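Local coordinates for flagellar basal body protein (Helicobacter pylori, PDB 5NPY) that probably builds the flagellar hook, the curved joint that couples the rotary motor in the cell envelope to the external filament, at residues G105-N110 against Y143-D148; N172-L177 against L544-E549; I505-F510 against G550-G555. All blocks are in the same frame, centred on the assembly; numbering follows the deposited sequence.

The three contacts form one cluster: the centre of contact 2 lies about 7 Å from that of contact 1 and about 8 Å from that of contact 3, while contacts 1 and 3 are about 13 Å apart. Backbone pairing knits them together. Strand 173-176 runs between strands 107-109 and 143-148, and strand 143-148 also pairs with strand 499-509, which in turn pairs with strand 543-544. Contact 1 closes before contact 2 opens, whereas contacts 2 and 3 interleave along the chain. Residues from both sides of an intervening part of more than 300 residues thus complete a single compact region, consistent with the D1 domain of FlgE-like hook proteins.

Contact 1. Residues G105-N110 against Y143-D148; sequences GEMTIN and YVYGID
The phenol ring of Y145 reaches across to the backbone of G105 and E106, bringing strand 143-148 up to the start of strand 107-109, which is not its neighbour: strand 173-176 pairs with both. The reach comes from the first torsion of Y145, which sets CG beside its own backbone N and anti to the carbonyl carbon (chi1 -76°). The ring's CE2 comes within 4.1 Å of E106 N, and farther out Y145 OH stands 4.0 Å from G105 CA, a position made accessible because G105 carries no side chain. M107, the side-chain part of the contact, is extended to SD (chi1 -173°), then turned back by a nearly eclipsed last torsion (chi3 12°), which brings its CE to 4.2 Å from Y145 CD2. E106 turns its CB away, and its backbone O accepts a bond from K117 NZ. M107 also packs on V98 and L508, while Y145 rests on P176, so ring and thioether belong to a wider buried layer. The chemistry is that of dispersion and shape: an aromatic ring meeting backbone and a methyl group obliquely, while strand 173-176 bridges the two segments by backbone bonds from L174 to M107 and from S175 to G146.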
ATOM      1  N   GLY A 105     -18.434   1.488  36.836  1.00 83.21           N
ATOM      2  CA  GLY A 105     -19.214   0.279  36.994  1.00 60.88           C
ATOM      3  C   GLY A 105     -19.198  -0.641  35.783  1.00 51.79           C
ATOM      4  O   GLY A 105     -18.719  -0.285  34.713  1.00 58.17           O
ATOM      5  N   GLU A 106     -19.722  -1.844  35.912  1.00 51.37           N
ATOM      6  CA  GLU A 106     -19.812  -2.807  34.821  1.00 55.60           C
ATOM      7  C   GLU A 106     -20.893  -3.893  34.967  1.00 52.82           C
ATOM      8  O   GLU A 106     -21.218  -4.297  36.029  1.00 55.37           O
ATOM      9  CB  GLU A 106     -18.451  -3.437  34.529  1.00 64.35           C
ATOM     10  CG  GLU A 106     -17.999  -4.490  35.517  1.00 73.28           C
ATOM     11  CD  GLU A 106     -16.672  -5.117  35.158  1.00 72.49           C
ATOM     12  OE1 GLU A 106     -15.703  -4.388  34.941  1.00 68.89           O
ATOM     13  OE2 GLU A 106     -16.608  -6.344  35.102  1.00 69.72           O
ATOM     14  N   MET A 107     -21.421  -4.388  33.869  1.00 49.63           N
ATOM     15  CA  MET A 107     -22.439  -5.420  33.910  1.00 50.98           C
ATOM     16  C   MET A 107     -22.141  -6.394  32.789  1.00 47.18           C
ATOM     17  O   MET A 107     -21.879  -5.993  31.677  1.00 46.84           O
ATOM     18  CB  MET A 107     -23.833  -4.803  33.739  1.00 53.05           C
ATOM     19  CG  MET A 107     -25.017  -5.741  33.930  1.00 61.71           C
ATOM     20  SD  MET A 107     -26.662  -5.050  33.587  1.00 69.92           S
ATOM     21  CE  MET A 107     -26.241  -3.545  32.791  1.00 53.60           C
ATOM     22  N   THR A 108     -22.179  -7.672  33.091  1.00 34.87           N
ATOM     23  CA  THR A 108     -21.887  -8.679  32.130  1.00 33.84           C
ATOM     24  C   THR A 108     -23.127  -9.472  31.929  1.00 39.76           C
ATOM     25  O   THR A 108     -23.751  -9.845  32.871  1.00 54.07           O
ATOM     26  CB  THR A 108     -20.791  -9.602  32.637  1.00 37.54           C
ATOM     27  OG1 THR A 108     -19.602  -8.862  32.845  1.00 45.80           O
ATOM     28  CG2 THR A 108     -20.505 -10.669  31.662  1.00 36.99           C
ATOM     29  N   ILE A 109     -23.483  -9.730  30.691  1.00 31.76           N
ATOM     30  CA  ILE A 109     -24.683 -10.459  30.395  1.00 42.00           C
ATOM     31  C   ILE A 109     -24.374 -11.769  29.729  1.00 47.33           C
ATOM     32  O   ILE A 109     -23.860 -11.793  28.654  1.00 49.36           O
ATOM     33  CB  ILE A 109     -25.582  -9.684  29.425  1.00 39.13           C
ATOM     34  CG1 ILE A 109     -25.596  -8.198  29.705  1.00 38.04           C
ATOM     35  CG2 ILE A 109     -26.977 -10.222  29.454  1.00 43.01           C
ATOM     36  CD1 ILE A 109     -26.323  -7.813  30.946  1.00 45.81           C
ATOM     37  N   ASN A 110     -24.749 -12.862  30.353  1.00 50.39           N
ATOM     38  CA  ASN A 110     -24.501 -14.161  29.787  1.00 54.70           C
ATOM     39  C   ASN A 110     -25.798 -14.819  29.399  1.00 61.72           C
ATOM     40  O   ASN A 110     -26.843 -14.340  29.725  1.00 63.25           O
ATOM     41  CB  ASN A 110     -23.755 -15.007  30.786  1.00 57.56           C
ATOM     42  CG  ASN A 110     -22.372 -14.496  31.043  1.00 55.54           C
ATOM     43  OD1 ASN A 110     -22.094 -13.931  32.068  1.00 49.06           O
ATOM     44  ND2 ASN A 110     -21.500 -14.703  30.098  1.00 61.11           N
ATOM     45  N   TYR A 143     -25.404   7.033  34.876  1.00 49.51           N
ATOM     46  CA  TYR A 143     -24.562   6.858  33.703  1.00 53.25           C
ATOM     47  C   TYR A 143     -25.194   5.878  32.729  1.00 49.62           C
ATOM     48  O   TYR A 143     -25.863   4.927  33.128  1.00 46.01           O
ATOM     49  CB  TYR A 143     -23.176   6.355  34.107  1.00 55.72           C
ATOM     50  CG  TYR A 143     -22.503   7.310  35.045  1.00 58.30           C
ATOM     51  CD1 TYR A 143     -22.117   8.563  34.617  1.00 59.80           C
ATOM     52  CD2 TYR A 143     -22.311   6.987  36.370  1.00 56.72           C
ATOM     53  CE1 TYR A 143     -21.523   9.455  35.475  1.00 62.59           C
ATOM     54  CE2 TYR A 143     -21.732   7.880  37.236  1.00 59.61           C
ATOM     55  CZ  TYR A 143     -21.329   9.104  36.782  1.00 63.78           C
ATOM     56  OH  TYR A 143     -20.736   9.982  37.650  1.00 73.47           O
ATOM     57  N   VAL A 144     -24.952   6.116  31.443  1.00 43.95           N
ATOM     58  CA  VAL A 144     -25.440   5.260  30.366  1.00 44.64           C
ATOM     59  C   VAL A 144     -24.445   4.125  30.134  1.00 48.69           C
ATOM     60  O   VAL A 144     -23.267   4.369  29.845  1.00 49.54           O
ATOM     61  CB  VAL A 144     -25.654   6.077  29.088  1.00 39.55           C
ATOM     62  CG1 VAL A 144     -26.251   5.206  27.989  1.00 35.99           C
ATOM     63  CG2 VAL A 144     -26.535   7.284  29.394  1.00 45.68           C
ATOM     64  N   TYR A 145     -24.916   2.882  30.247  1.00 45.55           N
ATOM     65  CA  TYR A 145     -24.062   1.713  30.041  1.00 46.58           C
ATOM     66  C   TYR A 145     -24.088   1.258  28.589  1.00 49.47           C
ATOM     67  O   TYR A 145     -25.149   1.230  27.947  1.00 37.28           O
ATOM     68  CB  TYR A 145     -24.480   0.537  30.933  1.00 46.18           C
ATOM     69  CG  TYR A 145     -24.068   0.692  32.372  1.00 47.39           C
ATOM     70  CD1 TYR A 145     -24.279   1.900  33.024  1.00 50.72           C
ATOM     71  CD2 TYR A 145     -23.475  -0.355  33.086  1.00 41.82           C
ATOM     72  CE1 TYR A 145     -23.912   2.086  34.321  1.00 55.60           C
ATOM     73  CE2 TYR A 145     -23.104  -0.173  34.425  1.00 52.51           C
ATOM     74  CZ  TYR A 145     -23.334   1.065  35.026  1.00 60.68           C
ATOM     75  OH  TYR A 145     -23.004   1.355  36.327  1.00 73.62           O
ATOM     76  N   GLY A 146     -22.913   0.871  28.098  1.00 49.10           N
ATOM     77  CA  GLY A 146     -22.761   0.302  26.779  1.00 42.14           C
ATOM     78  C   GLY A 146     -21.426  -0.389  26.645  1.00 45.68           C
ATOM     79  O   GLY A 146     -20.712  -0.601  27.630  1.00 50.24           O
ATOM     80  N   ILE A 147     -21.094  -0.750  25.407  1.00 44.77           N
ATOM     81  CA  ILE A 147     -19.779  -1.310  25.110  1.00 33.50           C
ATOM     82  C   ILE A 147     -18.796  -0.149  24.991  1.00 43.14           C
ATOM     83  O   ILE A 147     -18.803   0.590  24.005  1.00 50.78           O
ATOM     84  CB  ILE A 147     -19.787  -2.152  23.831  1.00 35.91           C
ATOM     85  CG1 ILE A 147     -20.818  -3.289  23.897  1.00 37.63           C
ATOM     86  CG2 ILE A 147     -18.389  -2.707  23.574  1.00 46.67           C
ATOM     87  CD1 ILE A 147     -20.243  -4.646  24.316  1.00 36.95           C
ATOM     88  N   ASP A 148     -17.957   0.021  26.003  1.00 46.67           N
ATOM     89  CA  ASP A 148     -16.847   0.963  25.932  1.00 41.40           C
ATOM     90  C   ASP A 148     -15.696   0.265  25.217  1.00 44.11           C
ATOM     91  O   ASP A 148     -15.151  -0.716  25.734  1.00 37.05           O
ATOM     92  CB  ASP A 148     -16.460   1.409  27.341  1.00 41.10           C
ATOM     93  CG  ASP A 148     -15.320   2.419  27.358  1.00 52.46           C
ATOM     94  OD1 ASP A 148     -14.835   2.818  26.269  1.00 43.88           O
ATOM     95  OD2 ASP A 148     -14.924   2.832  28.475  1.00 57.48           O
TER

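Contact 2. Residues N172-L177 against L544-E549; sequences NTLSPL and LGWDEE
L174 overlaps the six-membered rim of the W546 indole, its CD2 methyl meeting the ring at the edge and near the ring plane. The nearest approach is 3.8 Å, from L174 CD2 to W546 CH2, and the adjoining W546 CZ2 is 4.0 Å from the same methyl. The two side chains run past each other in opposite directions, a leucine branch against an aromatic rim rather than a methyl laid on a face. W546 gets there by placing CG between its backbone N and carbonyl carbon (chi1 47°), although its CB points neither toward segment 172-177 nor away from it. The indole is then held from its pyrrole side, where NE1 donates to the carbonyl of G171, just before N172; R504 adds a cation-pi interaction with the ring.

A second pair lies beside the first. L544 points toward segment 172-177 and sends CD2 to within 4.0 Å of N172 CA, with N172 CB at the same range. L544 also braces the indole within its own segment: its CG sits 3.7 Å above the W546 ring plane, offset toward the rim. The amide of N172 turns from L544, and ND2 is bonded to I109 O, so that only the aliphatic base of the asparagine packs against the leucine. I147 touches both L174 and W546, extending the apolar patch onto strand 143-148.

Across the two segments, then, the adhesion is wholly apolar. W546 NE1 and N172 ND2 find their partners to the side of it: the indole bond to G171 should limit how the ring can turn, and the amide bond ties N172 to strand 107-109, leaving methyls, aromatic carbons and the aliphatic base of N172 to make the contact.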
ATOM      1  N   ASN A 172     -20.201  -8.684  25.740  1.00 35.67           N
ATOM      2  CA  ASN A 172     -21.290  -8.849  26.695  1.00 39.43           C
ATOM      3  C   ASN A 172     -21.064  -8.112  28.010  1.00 37.85           C
ATOM      4  O   ASN A 172     -21.805  -8.350  28.967  1.00 35.69           O
ATOM      5  CB  ASN A 172     -21.521 -10.335  26.993  1.00 35.30           C
ATOM      6  CG  ASN A 172     -20.462 -10.915  27.922  1.00 47.08           C
ATOM      7  OD1 ASN A 172     -19.330 -10.421  27.998  1.00 51.26           O
ATOM      8  ND2 ASN A 172     -20.828 -11.973  28.638  1.00 57.38           N
ATOM      9  N   THR A 173     -20.063  -7.248  28.099  1.00 44.16           N
ATOM     10  CA  THR A 173     -19.789  -6.504  29.324  1.00 49.01           C
ATOM     11  C   THR A 173     -20.015  -5.019  29.072  1.00 49.55           C
ATOM     12  O   THR A 173     -19.315  -4.412  28.254  1.00 53.93           O
ATOM     13  CB  THR A 173     -18.370  -6.762  29.820  1.00 45.56           C
ATOM     14  OG1 THR A 173     -18.269  -8.122  30.265  1.00 58.10           O
ATOM     15  CG2 THR A 173     -18.019  -5.816  30.962  1.00 38.09           C
ATOM     16  N   LEU A 174     -20.981  -4.443  29.786  1.00 50.63           N
ATOM     17  CA  LEU A 174     -21.389  -3.056  29.613  1.00 45.80           C
ATOM     18  C   LEU A 174     -20.833  -2.202  30.742  1.00 41.83           C
ATOM     19  O   LEU A 174     -20.766  -2.651  31.890  1.00 41.11           O
ATOM     20  CB  LEU A 174     -22.915  -2.949  29.583  1.00 39.63           C
ATOM     21  CG  LEU A 174     -23.589  -3.963  28.659  1.00 42.59           C
ATOM     22  CD1 LEU A 174     -25.119  -3.849  28.734  1.00 39.11           C
ATOM     23  CD2 LEU A 174     -23.084  -3.809  27.212  1.00 28.01           C
ATOM     24  N   SER A 175     -20.457  -0.969  30.418  1.00 32.23           N
ATOM     25  CA  SER A 175     -19.915  -0.047  31.407  1.00 37.36           C
ATOM     26  C   SER A 175     -20.324   1.366  31.013  1.00 43.00           C
ATOM     27  O   SER A 175     -20.904   1.576  29.939  1.00 45.61           O
ATOM     28  CB  SER A 175     -18.386  -0.188  31.515  1.00 39.21           C
ATOM     29  OG  SER A 175     -17.712   0.399  30.416  1.00 44.10           O
ATOM     30  N   PRO A 176     -20.066   2.359  31.873  1.00 43.31           N
ATOM     31  CA  PRO A 176     -20.390   3.741  31.506  1.00 38.03           C
ATOM     32  C   PRO A 176     -19.584   4.211  30.309  1.00 47.92           C
ATOM     33  O   PRO A 176     -18.381   3.956  30.210  1.00 53.05           O
ATOM     34  CB  PRO A 176     -20.025   4.531  32.764  1.00 40.98           C
ATOM     35  CG  PRO A 176     -20.221   3.572  33.851  1.00 47.60           C
ATOM     36  CD  PRO A 176     -19.718   2.270  33.302  1.00 49.07           C
ATOM     37  N   LEU A 177     -20.262   4.902  29.395  1.00 46.35           N
ATOM     38  CA  LEU A 177     -19.623   5.459  28.209  1.00 48.27           C
ATOM     39  C   LEU A 177     -19.080   6.850  28.506  1.00 52.40           C
ATOM     40  O   LEU A 177     -19.755   7.673  29.133  1.00 57.19           O
ATOM     41  CB  LEU A 177     -20.615   5.520  27.046  1.00 41.06           C
ATOM     42  CG  LEU A 177     -21.241   4.161  26.748  1.00 44.47           C
ATOM     43  CD1 LEU A 177     -22.050   4.209  25.453  1.00 48.49           C
ATOM     44  CD2 LEU A 177     -20.171   3.054  26.702  1.00 40.27           C
ATOM     45  N   LEU A 544     -29.147  -9.742  25.958  1.00 52.32           N
ATOM     46  CA  LEU A 544     -28.275  -8.799  25.268  1.00 49.97           C
ATOM     47  C   LEU A 544     -28.936  -8.338  23.979  1.00 48.95           C
ATOM     48  O   LEU A 544     -29.456  -9.151  23.213  1.00 52.45           O
ATOM     49  CB  LEU A 544     -26.928  -9.457  24.971  1.00 50.70           C
ATOM     50  CG  LEU A 544     -25.668  -8.595  24.895  1.00 47.02           C
ATOM     51  CD1 LEU A 544     -25.366  -7.999  26.247  1.00 37.56           C
ATOM     52  CD2 LEU A 544     -24.490  -9.433  24.412  1.00 48.30           C
ATOM     53  N   GLY A 545     -28.922  -7.023  23.752  1.00 41.57           N
ATOM     54  CA  GLY A 545     -29.778  -6.430  22.736  1.00 42.93           C
ATOM     55  C   GLY A 545     -29.429  -6.804  21.312  1.00 43.56           C
ATOM     56  O   GLY A 545     -30.272  -6.654  20.422  1.00 41.11           O
ATOM     57  N   TRP A 546     -28.219  -7.308  21.082  1.00 43.26           N
ATOM     58  CA  TRP A 546     -27.679  -7.518  19.750  1.00 41.04           C
ATOM     59  C   TRP A 546     -27.206  -8.956  19.604  1.00 47.76           C
ATOM     60  O   TRP A 546     -26.798  -9.590  20.581  1.00 52.16           O
ATOM     61  CB  TRP A 546     -26.515  -6.555  19.476  1.00 30.80           C
ATOM     62  CG  TRP A 546     -25.508  -6.482  20.614  1.00 40.88           C
ATOM     63  CD1 TRP A 546     -24.515  -7.387  20.903  1.00 38.10           C
ATOM     64  CD2 TRP A 546     -25.405  -5.448  21.606  1.00 38.93           C
ATOM     65  NE1 TRP A 546     -23.804  -6.975  22.007  1.00 35.41           N
ATOM     66  CE2 TRP A 546     -24.325  -5.789  22.458  1.00 44.05           C
ATOM     67  CE3 TRP A 546     -26.119  -4.273  21.859  1.00 31.16           C
ATOM     68  CZ2 TRP A 546     -23.938  -4.986  23.538  1.00 42.53           C
ATOM     69  CZ3 TRP A 546     -25.735  -3.480  22.927  1.00 36.18           C
ATOM     70  CH2 TRP A 546     -24.657  -3.841  23.757  1.00 39.22           C
ATOM     71  N   ASP A 547     -27.235  -9.452  18.369  1.00 56.33           N
ATOM     72  CA  ASP A 547     -26.882 -10.838  18.068  1.00 66.95           C
ATOM     73  C   ASP A 547     -25.362 -10.996  17.977  1.00 79.31           C
ATOM     74  O   ASP A 547     -24.593 -10.086  18.302  1.00 81.78           O
ATOM     75  CB  ASP A 547     -27.575 -11.284  16.784  1.00 65.55           C
ATOM     76  CG  ASP A 547     -27.607 -10.191  15.727  1.00 68.41           C
ATOM     77  OD1 ASP A 547     -28.357 -10.345  14.741  1.00 61.55           O
ATOM     78  OD2 ASP A 547     -26.896  -9.174  15.886  1.00 76.57           O
ATOM     79  N   GLU A 548     -24.902 -12.172  17.539  1.00 88.66           N
ATOM     80  CA  GLU A 548     -23.471 -12.369  17.333  1.00 97.31           C
ATOM     81  C   GLU A 548     -22.940 -11.518  16.188  1.00 99.43           C
ATOM     82  O   GLU A 548     -21.743 -11.211  16.164  1.00103.35           O
ATOM     83  CB  GLU A 548     -23.154 -13.843  17.071  1.00103.61           C
ATOM     84  CG  GLU A 548     -23.496 -14.791  18.220  1.00112.08           C
ATOM     85  CD  GLU A 548     -24.935 -15.292  18.172  1.00119.63           C
ATOM     86  OE1 GLU A 548     -25.855 -14.466  17.983  1.00123.27           O
ATOM     87  OE2 GLU A 548     -25.145 -16.517  18.320  1.00119.12           O
ATOM     88  N   GLU A 549     -23.793 -11.038  15.310  1.00 96.36           N
ATOM     89  CA  GLU A 549     -23.266 -10.191  14.267  1.00 98.52           C
ATOM     90  C   GLU A 549     -23.082  -8.758  14.723  1.00 94.81           C
ATOM     91  O   GLU A 549     -22.354  -7.992  14.104  1.00101.37           O
ATOM     92  CB  GLU A 549     -24.184 -10.190  13.072  1.00107.56           C
ATOM     93  CG  GLU A 549     -24.920 -11.475  12.891  1.00119.51           C
ATOM     94  CD  GLU A 549     -26.150 -11.283  12.071  1.00129.77           C
ATOM     95  OE1 GLU A 549     -26.017 -10.851  10.907  1.00133.30           O
ATOM     96  OE2 GLU A 549     -27.254 -11.537  12.581  1.00133.35           O
TER

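Contact 3. Residues I505-F510 against G550-G555; sequences IGILAF and GKLKFG
I507 meets L552 with nearly the whole base of its side chain. At the branch point, I507 CB is 4.0 Å from L552 CD2, the leucine methyl that does the touching. CB, CG1 and CG2 all face that methyl: CG1, placed beside the backbone N (chi1 -68°), lies 4.1 Å from L552 CD2, and I507 CG2 is only slightly farther, at 4.2 Å. The tip, CD1, turns off and does not meet the leucine. The two side chains cross at about a right angle, with one methyl seated against a branched carbon. Around this pair, I557 touches both residues and Y91 packs on I507.

Two residues on, the A509 methyl approaches the F554 ring obliquely, its CB 3.7 Å from F554 CD2. K553 CB lies 3.6 Å above the plane of the same ring, over its centre, an added support.

I507 and A509 point at the loop while L508 and F510 turn from it, the alternation of an extended chain. The arrangement is that of a loop folded back over a sheet strand: 545-554 links strand 543-544, paired with 499-509, to strand 555-559 at the margin of a separate four-stranded antiparallel sheet.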
ATOM      1  N   ILE A 505     -24.405   1.976  22.452  1.00 44.84           N
ATOM      2  CA  ILE A 505     -25.370   2.124  23.538  1.00 38.73           C
ATOM      3  C   ILE A 505     -25.847   0.749  23.980  1.00 38.59           C
ATOM      4  O   ILE A 505     -26.272  -0.075  23.159  1.00 37.10           O
ATOM      5  CB  ILE A 505     -26.553   2.997  23.093  1.00 38.17           C
ATOM      6  CG1 ILE A 505     -26.067   4.355  22.581  1.00 35.96           C
ATOM      7  CG2 ILE A 505     -27.541   3.190  24.247  1.00 37.10           C
ATOM      8  CD1 ILE A 505     -25.489   5.247  23.658  1.00 34.55           C
ATOM      9  N   GLY A 506     -25.780   0.498  25.285  1.00 35.81           N
ATOM     10  CA  GLY A 506     -26.359  -0.717  25.825  1.00 26.28           C
ATOM     11  C   GLY A 506     -27.854  -0.796  25.554  1.00 35.09           C
ATOM     12  O   GLY A 506     -28.579   0.203  25.627  1.00 30.57           O
ATOM     13  N   ILE A 507     -28.306  -2.002  25.206  1.00 30.27           N
ATOM     14  CA  ILE A 507     -29.717  -2.323  25.027  1.00 33.57           C
ATOM     15  C   ILE A 507     -29.935  -3.710  25.612  1.00 38.09           C
ATOM     16  O   ILE A 507     -29.166  -4.633  25.331  1.00 37.71           O
ATOM     17  CB  ILE A 507     -30.149  -2.291  23.545  1.00 26.85           C
ATOM     18  CG1 ILE A 507     -30.114  -0.872  22.987  1.00 33.98           C
ATOM     19  CG2 ILE A 507     -31.559  -2.847  23.381  1.00 31.32           C
ATOM     20  CD1 ILE A 507     -31.298  -0.014  23.412  1.00 36.78           C
ATOM     21  N   LEU A 508     -30.962  -3.858  26.437  1.00 46.41           N
ATOM     22  CA  LEU A 508     -31.299  -5.144  27.032  1.00 43.24           C
ATOM     23  C   LEU A 508     -32.801  -5.364  26.923  1.00 48.40           C
ATOM     24  O   LEU A 508     -33.588  -4.422  27.066  1.00 45.98           O
ATOM     25  CB  LEU A 508     -30.862  -5.235  28.502  1.00 38.11           C
ATOM     26  CG  LEU A 508     -29.357  -5.130  28.763  1.00 43.14           C
ATOM     27  CD1 LEU A 508     -29.102  -4.864  30.224  1.00 44.31           C
ATOM     28  CD2 LEU A 508     -28.635  -6.398  28.320  1.00 52.54           C
ATOM     29  N   ALA A 509     -33.188  -6.608  26.657  1.00 50.62           N
ATOM     30  CA  ALA A 509     -34.584  -6.996  26.539  1.00 52.84           C
ATOM     31  C   ALA A 509     -34.899  -8.097  27.542  1.00 50.84           C
ATOM     32  O   ALA A 509     -34.010  -8.672  28.175  1.00 45.17           O
ATOM     33  CB  ALA A 509     -34.916  -7.459  25.114  1.00 48.71           C
ATOM     34  N   PHE A 510     -36.190  -8.382  27.674  1.00 48.76           N
ATOM     35  CA  PHE A 510     -36.672  -9.406  28.581  1.00 46.37           C
ATOM     36  C   PHE A 510     -37.860 -10.095  27.941  1.00 50.48           C
ATOM     37  O   PHE A 510     -38.586  -9.494  27.146  1.00 49.35           O
ATOM     38  CB  PHE A 510     -37.096  -8.829  29.930  1.00 48.82           C
ATOM     39  CG  PHE A 510     -36.030  -8.027  30.610  1.00 48.87           C
ATOM     40  CD1 PHE A 510     -35.850  -6.686  30.303  1.00 44.37           C
ATOM     41  CD2 PHE A 510     -35.215  -8.610  31.572  1.00 49.34           C
ATOM     42  CE1 PHE A 510     -34.868  -5.946  30.938  1.00 48.01           C
ATOM     43  CE2 PHE A 510     -34.235  -7.875  32.212  1.00 45.35           C
ATOM     44  CZ  PHE A 510     -34.058  -6.544  31.892  1.00 45.32           C
ATOM     45  N   GLY A 550     -23.727  -8.398  15.816  1.00 81.33           N
ATOM     46  CA  GLY A 550     -23.685  -7.040  16.278  1.00 69.36           C
ATOM     47  C   GLY A 550     -24.869  -6.271  15.739  1.00 67.93           C
ATOM     48  O   GLY A 550     -24.812  -5.077  15.611  1.00 65.25           O
ATOM     49  N   LYS A 551     -25.940  -6.971  15.406  1.00 67.00           N
ATOM     50  CA  LYS A 551     -27.119  -6.354  14.889  1.00 78.69           C
ATOM     51  C   LYS A 551     -28.131  -6.467  15.979  1.00 79.80           C
ATOM     52  O   LYS A 551     -28.323  -7.523  16.539  1.00 85.75           O
ATOM     53  CB  LYS A 551     -27.586  -7.088  13.646  1.00 84.32           C
ATOM     54  CG  LYS A 551     -28.816  -6.500  12.982  1.00 84.76           C
ATOM     55  CD  LYS A 551     -29.178  -7.228  11.690  1.00 82.37           C
ATOM     56  CE  LYS A 551     -29.286  -8.723  11.884  1.00 79.04           C
ATOM     57  NZ  LYS A 551     -28.554  -9.475  10.851  1.00 79.56           N
ATOM     58  N   LEU A 552     -28.786  -5.368  16.293  1.00 69.93           N
ATOM     59  CA  LEU A 552     -29.772  -5.369  17.337  1.00 58.84           C
ATOM     60  C   LEU A 552     -30.879  -6.295  16.915  1.00 51.73           C
ATOM     61  O   LEU A 552     -31.324  -6.262  15.787  1.00 56.12           O
ATOM     62  CB  LEU A 552     -30.285  -3.954  17.569  1.00 52.02           C
ATOM     63  CG  LEU A 552     -29.402  -3.021  18.380  1.00 47.49           C
ATOM     64  CD1 LEU A 552     -29.782  -1.617  18.200  1.00 39.52           C
ATOM     65  CD2 LEU A 552     -29.474  -3.373  19.787  1.00 44.86           C
ATOM     66  N   LYS A 553     -31.347  -7.112  17.831  1.00 46.34           N
ATOM     67  CA  LYS A 553     -32.369  -8.077  17.490  1.00 46.09           C
ATOM     68  C   LYS A 553     -33.815  -7.663  17.535  1.00 47.36           C
ATOM     69  O   LYS A 553     -34.600  -8.122  16.763  1.00 49.56           O
ATOM     70  CB  LYS A 553     -32.207  -9.290  18.357  1.00 41.13           C
ATOM     71  CG  LYS A 553     -30.966 -10.009  18.158  1.00 42.18           C
ATOM     72  CD  LYS A 553     -30.873 -11.129  19.137  1.00 48.35           C
ATOM     73  CE  LYS A 553     -30.348 -10.653  20.431  1.00 51.29           C
ATOM     74  NZ  LYS A 553     -30.471 -11.658  21.465  1.00 60.78           N
ATOM     75  N   PHE A 554     -34.146  -6.773  18.434  1.00 49.30           N
ATOM     76  CA  PHE A 554     -35.504  -6.374  18.668  1.00 47.80           C
ATOM     77  C   PHE A 554     -35.885  -4.940  18.408  1.00 55.05           C
ATOM     78  O   PHE A 554     -37.004  -4.560  18.637  1.00 51.19           O
ATOM     79  CB  PHE A 554     -35.822  -6.714  20.115  1.00 45.63           C
ATOM     80  CG  PHE A 554     -35.233  -8.005  20.574  1.00 46.53           C
ATOM     81  CD1 PHE A 554     -35.596  -9.175  19.992  1.00 51.49           C
ATOM     82  CD2 PHE A 554     -34.292  -8.041  21.563  1.00 57.75           C
ATOM     83  CE1 PHE A 554     -35.047 -10.361  20.387  1.00 54.21           C
ATOM     84  CE2 PHE A 554     -33.740  -9.224  21.974  1.00 56.96           C
ATOM     85  CZ  PHE A 554     -34.122 -10.389  21.386  1.00 55.30           C
ATOM     86  N   GLY A 555     -34.969  -4.139  17.915  1.00 59.28           N
ATOM     87  CA  GLY A 555     -35.311  -2.769  17.673  1.00 58.01           C
ATOM     88  C   GLY A 555     -34.277  -2.007  16.914  1.00 62.44           C
ATOM     89  O   GLY A 555     -33.418  -2.572  16.284  1.00 64.37           O
TER